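Local coordinates for PfVFT1 (Plasmodium falciparum, PDB 5JKQ), which is of unconfirmed function but has the bi-lobed Venus flytrap architecture of solute-binding proteins and probably captures a small ligand between its lobes, at residues 45-50 against 170-175; 151-156 against 275-280. The protein carries 3 engineered substitutions. One frame throughout, in Å; residues are numbered along the deposited sequence.

Interaction 1 (45-50 against 170-175); sequences SVIESI and SGLPII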
ATOM      1  N   SER A  45      -0.117  -7.742   6.116  1.00 21.30           N
ATOM      2  CA  SER A  45       0.048  -7.504   7.545  1.00 21.80           C
ATOM      3  C   SER A  45      -0.366  -6.074   7.877  1.00 20.27           C
ATOM      4  O   SER A  45      -0.175  -5.163   7.071  1.00 16.90           O
ATOM      5  CB  SER A  45       1.494  -7.760   7.977  1.00 16.36           C
ATOM      6  OG  SER A  45       2.373  -6.799   7.419  1.00 20.17           O
ATOM      7  N   VAL A  46      -0.941  -5.886   9.061  1.00 20.07           N
ATOM      8  CA  VAL A  46      -1.372  -4.564   9.505  1.00 19.94           C
ATOM      9  C   VAL A  46      -0.224  -3.828  10.179  1.00 21.09           C
ATOM     10  O   VAL A  46       0.754  -4.446  10.600  1.00 29.79           O
ATOM     11  CB  VAL A  46      -2.563  -4.644  10.485  1.00 18.16           C
ATOM     12  CG1 VAL A  46      -3.794  -5.175   9.772  1.00 19.37           C
ATOM     13  CG2 VAL A  46      -2.217  -5.499  11.708  1.00 14.99           C
ATOM     14  N   ILE A  47      -0.352  -2.507  10.274  1.00 29.14           N
ATOM     15  CA  ILE A  47       0.673  -1.678  10.901  1.00 31.68           C
ATOM     16  C   ILE A  47       0.997  -2.228  12.290  1.00 26.23           C
ATOM     17  O   ILE A  47       0.103  -2.569  13.066  1.00 20.50           O
ATOM     18  CB  ILE A  47       0.234  -0.191  10.985  1.00 17.26           C
ATOM     19  CG1 ILE A  47       1.294   0.643  11.708  1.00 33.98           C
ATOM     20  CG2 ILE A  47      -1.119  -0.053  11.679  1.00 20.16           C
ATOM     21  CD1 ILE A  47       1.477   2.036  11.125  1.00 24.57           C
ATOM     22  N   GLU A  48       2.290  -2.337  12.576  1.00 38.06           N
ATOM     23  CA  GLU A  48       2.766  -3.042  13.761  1.00 38.68           C
ATOM     24  C   GLU A  48       2.537  -2.258  15.054  1.00 40.02           C
ATOM     25  O   GLU A  48       2.220  -2.847  16.089  1.00 40.26           O
ATOM     26  CB  GLU A  48       4.261  -3.383  13.615  1.00 37.71           C
ATOM     27  CG  GLU A  48       5.215  -2.189  13.516  1.00 40.76           C
ATOM     28  CD  GLU A  48       5.218  -1.531  12.146  1.00 50.67           C
ATOM     29  OE1 GLU A  48       5.376  -0.291  12.083  1.00 47.72           O
ATOM     30  OE2 GLU A  48       5.066  -2.248  11.133  1.00 49.08           O
ATOM     31  N   SER A  49       2.694  -0.938  14.989  1.00 34.32           N
ATOM     32  CA  SER A  49       2.561  -0.082  16.168  1.00 35.05           C
ATOM     33  C   SER A  49       1.392   0.889  16.034  1.00 35.70           C
ATOM     34  O   SER A  49       1.315   1.648  15.066  1.00 39.84           O
ATOM     35  CB  SER A  49       3.854   0.698  16.407  1.00 36.56           C
ATOM     36  OG  SER A  49       3.725   1.557  17.526  1.00 39.74           O
ATOM     37  N   ILE A  50       0.494   0.865  17.017  1.00 33.24           N
ATOM     38  CA  ILE A  50      -0.686   1.727  17.021  1.00 34.60           C
ATOM     39  C   ILE A  50      -0.774   2.577  18.289  1.00 32.35           C
ATOM     40  O   ILE A  50      -1.739   3.319  18.479  1.00 23.83           O
ATOM     41  CB  ILE A  50      -1.982   0.901  16.893  1.00 28.07           C
ATOM     42  CG1 ILE A  50      -2.019  -0.207  17.948  1.00 20.64           C
ATOM     43  CG2 ILE A  50      -2.087   0.303  15.501  1.00 29.56           C
ATOM     44  CD1 ILE A  50      -3.412  -0.723  18.239  1.00 26.77           C
ATOM     45  N   SER A 170       0.842  11.932   2.663  1.00 30.74           N
ATOM     46  CA  SER A 170       0.526  10.514   2.798  1.00 24.38           C
ATOM     47  C   SER A 170       0.149  10.147   4.225  1.00 21.84           C
ATOM     48  O   SER A 170       0.672  10.714   5.184  1.00 20.67           O
ATOM     49  CB  SER A 170       1.716   9.663   2.354  1.00 26.72           C
ATOM     50  OG  SER A 170       1.394   8.284   2.378  1.00 22.69           O
ATOM     51  N   GLY A 171      -0.762   9.190   4.357  1.00 19.60           N
ATOM     52  CA  GLY A 171      -1.069   8.603   5.646  1.00 20.83           C
ATOM     53  C   GLY A 171      -0.066   7.506   5.948  1.00 15.25           C
ATOM     54  O   GLY A 171       0.810   7.221   5.132  1.00 27.10           O
ATOM     55  N   LEU A 172      -0.187   6.897   7.123  1.00 14.54           N
ATOM     56  CA  LEU A 172       0.690   5.801   7.515  1.00 26.94           C
ATOM     57  C   LEU A 172       0.598   4.638   6.531  1.00 20.33           C
ATOM     58  O   LEU A 172      -0.440   4.442   5.896  1.00 13.81           O
ATOM     59  CB  LEU A 172       0.330   5.306   8.919  1.00 20.67           C
ATOM     60  CG  LEU A 172       0.645   6.223  10.097  1.00 21.17           C
ATOM     61  CD1 LEU A 172      -0.135   5.781  11.328  1.00 20.14           C
ATOM     62  CD2 LEU A 172       2.133   6.223  10.388  1.00 27.19           C
ATOM     63  N   PRO A 173       1.686   3.863   6.396  1.00 20.17           N
ATOM     64  CA  PRO A 173       1.565   2.597   5.669  1.00 17.75           C
ATOM     65  C   PRO A 173       0.798   1.589   6.525  1.00 17.97           C
ATOM     66  O   PRO A 173       1.402   0.733   7.175  1.00 16.32           O
ATOM     67  CB  PRO A 173       3.021   2.181   5.439  1.00 20.60           C
ATOM     68  CG  PRO A 173       3.770   2.808   6.560  1.00 16.66           C
ATOM     69  CD  PRO A 173       3.068   4.108   6.849  1.00 26.15           C
ATOM     70  N   ILE A 174      -0.526   1.715   6.535  1.00 13.49           N
ATOM     71  CA  ILE A 174      -1.373   0.944   7.439  1.00 22.26           C
ATOM     72  C   ILE A 174      -1.333  -0.552   7.145  1.00 21.38           C
ATOM     73  O   ILE A 174      -1.533  -1.374   8.041  1.00 16.43           O
ATOM     74  CB  ILE A 174      -2.844   1.417   7.373  1.00 20.47           C
ATOM     75  CG1 ILE A 174      -3.374   1.359   5.936  1.00 17.66           C
ATOM     76  CG2 ILE A 174      -2.968   2.834   7.914  1.00 20.04           C
ATOM     77  CD1 ILE A 174      -4.890   1.344   5.841  1.00 18.15           C
ATOM     78  N   ILE A 175      -1.079  -0.890   5.884  1.00 19.99           N
ATOM     79  CA  ILE A 175      -1.094  -2.272   5.427  1.00 15.42           C
ATOM     80  C   ILE A 175       0.120  -2.537   4.544  1.00 19.98           C
ATOM     81  O   ILE A 175       0.438  -1.748   3.654  1.00 20.14           O
ATOM     82  CB  ILE A 175      -2.393  -2.588   4.655  1.00 15.47           C
ATOM     83  CG1 ILE A 175      -3.598  -2.452   5.589  1.00 23.15           C
ATOM     84  CG2 ILE A 175      -2.358  -3.997   4.070  1.00 23.55           C
ATOM     85  CD1 ILE A 175      -4.939  -2.448   4.881  1.00 25.45           C
TER

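Interaction 2 (151-156 against 275-280); sequences FLSNSR and GHSAYF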
ATOM      1  N   PHE A 151      -2.587   2.083  -2.793  1.00 19.83           N
ATOM      2  CA  PHE A 151      -1.454   2.755  -3.422  1.00 17.29           C
ATOM      3  C   PHE A 151      -0.170   2.556  -2.630  1.00 23.30           C
ATOM      4  O   PHE A 151      -0.181   2.564  -1.400  1.00 29.80           O
ATOM      5  CB  PHE A 151      -1.743   4.246  -3.586  1.00 14.50           C
ATOM      6  CG  PHE A 151      -2.705   4.548  -4.694  1.00 22.99           C
ATOM      7  CD1 PHE A 151      -2.254   4.705  -5.994  1.00 18.45           C
ATOM      8  CD2 PHE A 151      -4.061   4.656  -4.442  1.00 17.81           C
ATOM      9  CE1 PHE A 151      -3.137   4.974  -7.017  1.00 23.13           C
ATOM     10  CE2 PHE A 151      -4.948   4.924  -5.463  1.00 20.52           C
ATOM     11  CZ  PHE A 151      -4.486   5.083  -6.751  1.00 22.79           C
ATOM     12  N   LEU A 152       0.931   2.366  -3.349  1.00 18.74           N
ATOM     13  CA  LEU A 152       2.227   2.139  -2.722  1.00 24.04           C
ATOM     14  C   LEU A 152       2.669   3.346  -1.906  1.00 28.87           C
ATOM     15  O   LEU A 152       2.363   4.490  -2.247  1.00 33.77           O
ATOM     16  CB  LEU A 152       3.283   1.815  -3.782  1.00 21.47           C
ATOM     17  CG  LEU A 152       3.009   0.598  -4.669  1.00 22.05           C
ATOM     18  CD1 LEU A 152       4.139   0.417  -5.667  1.00 24.92           C
ATOM     19  CD2 LEU A 152       2.825  -0.664  -3.838  1.00 26.91           C
ATOM     20  N   SER A 153       3.397   3.079  -0.828  1.00 35.62           N
ATOM     21  CA  SER A 153       3.930   4.132   0.025  1.00 29.45           C
ATOM     22  C   SER A 153       5.094   4.854  -0.652  1.00 27.16           C
ATOM     23  O   SER A 153       5.532   5.907  -0.189  1.00 35.20           O
ATOM     24  CB  SER A 153       4.380   3.547   1.365  1.00 33.02           C
ATOM     25  OG  SER A 153       3.291   2.946   2.046  1.00 23.71           O
ATOM     26  N   ASN A 154       5.582   4.281  -1.749  1.00 36.71           N
ATOM     27  CA  ASN A 154       6.722   4.827  -2.479  1.00 35.24           C
ATOM     28  C   ASN A 154       6.306   5.368  -3.849  1.00 38.55           C
ATOM     29  O   ASN A 154       7.128   5.487  -4.759  1.00 42.61           O
ATOM     30  CB  ASN A 154       7.797   3.746  -2.637  1.00 29.23           C
ATOM     31  CG  ASN A 154       9.159   4.312  -3.004  1.00 43.40           C
ATOM     32  OD1 ASN A 154       9.436   5.492  -2.786  1.00 48.60           O
ATOM     33  ND2 ASN A 154      10.018   3.465  -3.561  1.00 46.40           N
ATOM     34  N   SER A 155       5.026   5.708  -3.988  1.00 38.34           N
ATOM     35  CA  SER A 155       4.475   6.119  -5.278  1.00 36.18           C
ATOM     36  C   SER A 155       5.028   7.457  -5.754  1.00 33.07           C
ATOM     37  O   SER A 155       5.304   8.349  -4.952  1.00 33.53           O
ATOM     38  CB  SER A 155       2.948   6.206  -5.205  1.00 30.88           C
ATOM     39  OG  SER A 155       2.376   4.960  -4.851  1.00 36.85           O
ATOM     40  N   ARG A 156       5.184   7.581  -7.070  1.00 41.47           N
ATOM     41  CA  ARG A 156       5.556   8.845  -7.695  1.00 38.83           C
ATOM     42  C   ARG A 156       4.388   9.819  -7.660  1.00 42.75           C
ATOM     43  O   ARG A 156       3.412   9.650  -8.395  1.00 38.31           O
ATOM     44  CB  ARG A 156       5.994   8.625  -9.146  1.00 43.99           C
ATOM     45  CG  ARG A 156       7.338   7.935  -9.318  1.00 50.87           C
ATOM     46  CD  ARG A 156       7.550   7.467 -10.759  1.00 52.01           C
ATOM     47  NE  ARG A 156       6.853   6.211 -11.044  1.00 57.20           N
ATOM     48  CZ  ARG A 156       5.630   6.111 -11.565  1.00 54.20           C
ATOM     49  NH1 ARG A 156       4.927   7.193 -11.879  1.00 47.25           N
ATOM     50  NH2 ARG A 156       5.104   4.912 -11.776  1.00 54.73           N
ATOM     51  N   GLY A 275       4.892  -1.132   1.712  1.00 29.00           N
ATOM     52  CA  GLY A 275       3.765  -0.517   2.389  1.00 23.35           C
ATOM     53  C   GLY A 275       2.702   0.017   1.446  1.00 18.15           C
ATOM     54  O   GLY A 275       2.982   0.335   0.291  1.00 20.49           O
ATOM     55  N   HIS A 276       1.476   0.102   1.954  1.00 20.84           N
ATOM     56  CA  HIS A 276       0.358   0.707   1.233  1.00 17.99           C
ATOM     57  C   HIS A 276      -0.251   1.827   2.068  1.00 20.48           C
ATOM     58  O   HIS A 276      -0.446   1.668   3.271  1.00 17.14           O
ATOM     59  CB  HIS A 276      -0.711  -0.335   0.910  1.00 18.74           C
ATOM     60  CG  HIS A 276      -0.209  -1.494   0.108  1.00 21.00           C
ATOM     61  ND1 HIS A 276      -0.056  -1.440  -1.260  1.00 21.46           N
ATOM     62  CD2 HIS A 276       0.167  -2.739   0.480  1.00 22.83           C
ATOM     63  CE1 HIS A 276       0.399  -2.601  -1.695  1.00 20.99           C
ATOM     64  NE2 HIS A 276       0.541  -3.407  -0.660  1.00 15.24           N
ATOM     65  N   SER A 277      -0.555   2.954   1.430  1.00 18.51           N
ATOM     66  CA  SER A 277      -1.132   4.093   2.137  1.00 22.06           C
ATOM     67  C   SER A 277      -2.074   4.913   1.259  1.00 20.49           C
ATOM     68  O   SER A 277      -2.037   4.824   0.030  1.00 19.01           O
ATOM     69  CB  SER A 277      -0.015   4.990   2.678  1.00 25.74           C
ATOM     70  OG  SER A 277       0.876   5.368   1.646  1.00 34.66           O
ATOM     71  N   ALA A 278      -2.923   5.703   1.908  1.00 20.89           N
ATOM     72  CA  ALA A 278      -3.793   6.642   1.212  1.00 24.05           C
ATOM     73  C   ALA A 278      -3.097   7.994   1.116  1.00 18.06           C
ATOM     74  O   ALA A 278      -2.243   8.317   1.944  1.00 22.84           O
ATOM     75  CB  ALA A 278      -5.126   6.772   1.931  1.00 18.28           C
ATOM     76  N   TYR A 279      -3.461   8.778   0.105  1.00 19.15           N
ATOM     77  CA  TYR A 279      -2.864  10.094  -0.103  1.00 22.73           C
ATOM     78  C   TYR A 279      -3.916  11.198  -0.038  1.00 22.68           C
ATOM     79  O   TYR A 279      -5.069  11.003  -0.430  1.00 26.37           O
ATOM     80  CB  TYR A 279      -2.119  10.130  -1.441  1.00 26.85           C
ATOM     81  CG  TYR A 279      -0.823   9.343  -1.414  1.00 27.24           C
ATOM     82  CD1 TYR A 279      -0.808   7.979  -1.680  1.00 26.17           C
ATOM     83  CD2 TYR A 279       0.380   9.961  -1.104  1.00 25.54           C
ATOM     84  CE1 TYR A 279       0.373   7.256  -1.648  1.00 30.25           C
ATOM     85  CE2 TYR A 279       1.564   9.247  -1.070  1.00 27.57           C
ATOM     86  CZ  TYR A 279       1.557   7.898  -1.343  1.00 29.67           C
ATOM     87  OH  TYR A 279       2.737   7.192  -1.306  1.00 27.26           O
ATOM     88  N   PHE A 280      -3.500  12.353   0.472  1.00 25.82           N
ATOM     89  CA  PHE A 280      -4.394  13.482   0.708  1.00 26.75           C
ATOM     90  C   PHE A 280      -3.776  14.772   0.178  1.00 24.22           C
ATOM     91  O   PHE A 280      -2.586  14.818  -0.126  1.00 24.99           O
ATOM     92  CB  PHE A 280      -4.691  13.629   2.204  1.00 16.88           C
ATOM     93  CG  PHE A 280      -5.094  12.346   2.880  1.00 16.92           C
ATOM     94  CD1 PHE A 280      -4.148  11.387   3.205  1.00 18.92           C
ATOM     95  CD2 PHE A 280      -6.417  12.110   3.211  1.00 21.26           C
ATOM     96  CE1 PHE A 280      -4.518  10.211   3.831  1.00 17.65           C
ATOM     97  CE2 PHE A 280      -6.791  10.939   3.841  1.00 14.02           C
ATOM     98  CZ  PHE A 280      -5.841   9.989   4.150  1.00 16.63           C
TER

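Interaction 1 (45-50 against 170-175)
Val-46 and Ile-175 form an antiparallel, non-hydrogen-bonded bridge that adds the short strand 45-46 to the start of the long strand 175-184, in the larger sheet of this Venus flytrap fold. Val-46 CA lies 4.7 Å from Ile-175 CA, and both side chains emerge on the same face of the sheet, where Leu-33 and Ile-37 of helix 32-39 pack on Val-46.

The polar contacts are all made by backbone. Ile-47 N donates to Ile-174 O over 2.8 Å, but the angle of 129° at the hydrogen marks the bond as weak. Two CA-H...O contacts continue from it toward Ser-45, Val-46 CA to Ile-174 O and Ile-175 CA to Ser-45 O, each 3.5 Å long. Ile-174 O therefore receives both the N-H of Ile-47 and the CA-H of Val-46. Just before Ile-174 the chain folds through an inverse gamma turn centred on Pro-173.

Apolar contact comes mainly from Ile-47, buried and also touching Ile-28 of helix 14-29. Its CG1 is anti to the backbone N (chi1 177°), which carries the longer branch toward Leu-172. The two side chains cross at about a right angle, Ile-47 CD1 reaching Leu-172 CD1 at 4.1 Å.

Interaction 2 (151-156 against 275-280)
A single beta bridge between Leu-152 and His-276, with a type I beta turn that starts on Leu-152 itself and runs to Ser-155, fastens a loop to the strand 265-281 of the bi-lobed Venus flytrap fold. Leu-152 CA and His-276 CA are 4.6 Å apart. Ser-277 N donates to Phe-151 O at 2.9 Å, with 162° at the hydrogen, and approaches nearly in line with the carbonyl bond. Ser-153 N donates to Gly-275 O at 3.0 Å from well above the carbonyl plane, off the lone-pair directions.

Tyr-279 secures the turn from its side-chain end. Tyr-279 OH donates to Leu-152 O at 2.9 Å, in the carbonyl plane and on a lone pair, while that oxygen lies at the edge of the tyrosine ring. Ser-155 OG also donates to Leu-152 O, at 2.6 Å, tilted 33° from the carbonyl plane. Two side-chain hydroxyls thus grip one oxygen, beside the weak backbone bond of the turn. Phe-151 CB meets the ring edge at Tyr-279 CE1, and Phe-136 of helix 135-140 meets the Tyr-279 ring edge-to-face and also touches the Phe-151 ring.

The side chains of the bridged pair, Leu-152 and His-276, lie side by side and point the same way, with Leu-152 CD2 3.8 Å from His-276 CE1. The imidazole has partners at both nitrogens, ND1 to Tyr-150 O and NE2 to His-177 ND1, which should fix its rotation. Ser-277 OG has its stronger partner in Ser-170 OG. Held between its own backbone N and carbonyl carbon (chi1 54°), Ser-277 OG also faces Ser-153 OG across the contact, a weak hydrogen bond of 3.4 Å.

In the fold
From the N terminus, the chain passes helices 14-29 and 32-39 before reaching 45-50. Interaction 1 closes a loop of 119 intervening residues by returning at 170-175; interaction 2 closes one of 118 between 151-156 and 275-280. Because 151-156 falls inside the first loop and 275-280 beyond it, the closures cross rather than nest. Their centres are 11 Å apart, and they meet directly: Ile-175 O lies 2.7 Å from His-276 N, and Gly-171 N lies 3.0 Å from Ala-278 O, both probable hydrogen bonds. Strand 45-46, the 170-175 connection, strand 265-281 and the 151-156 loop are thereby tied around one sheet.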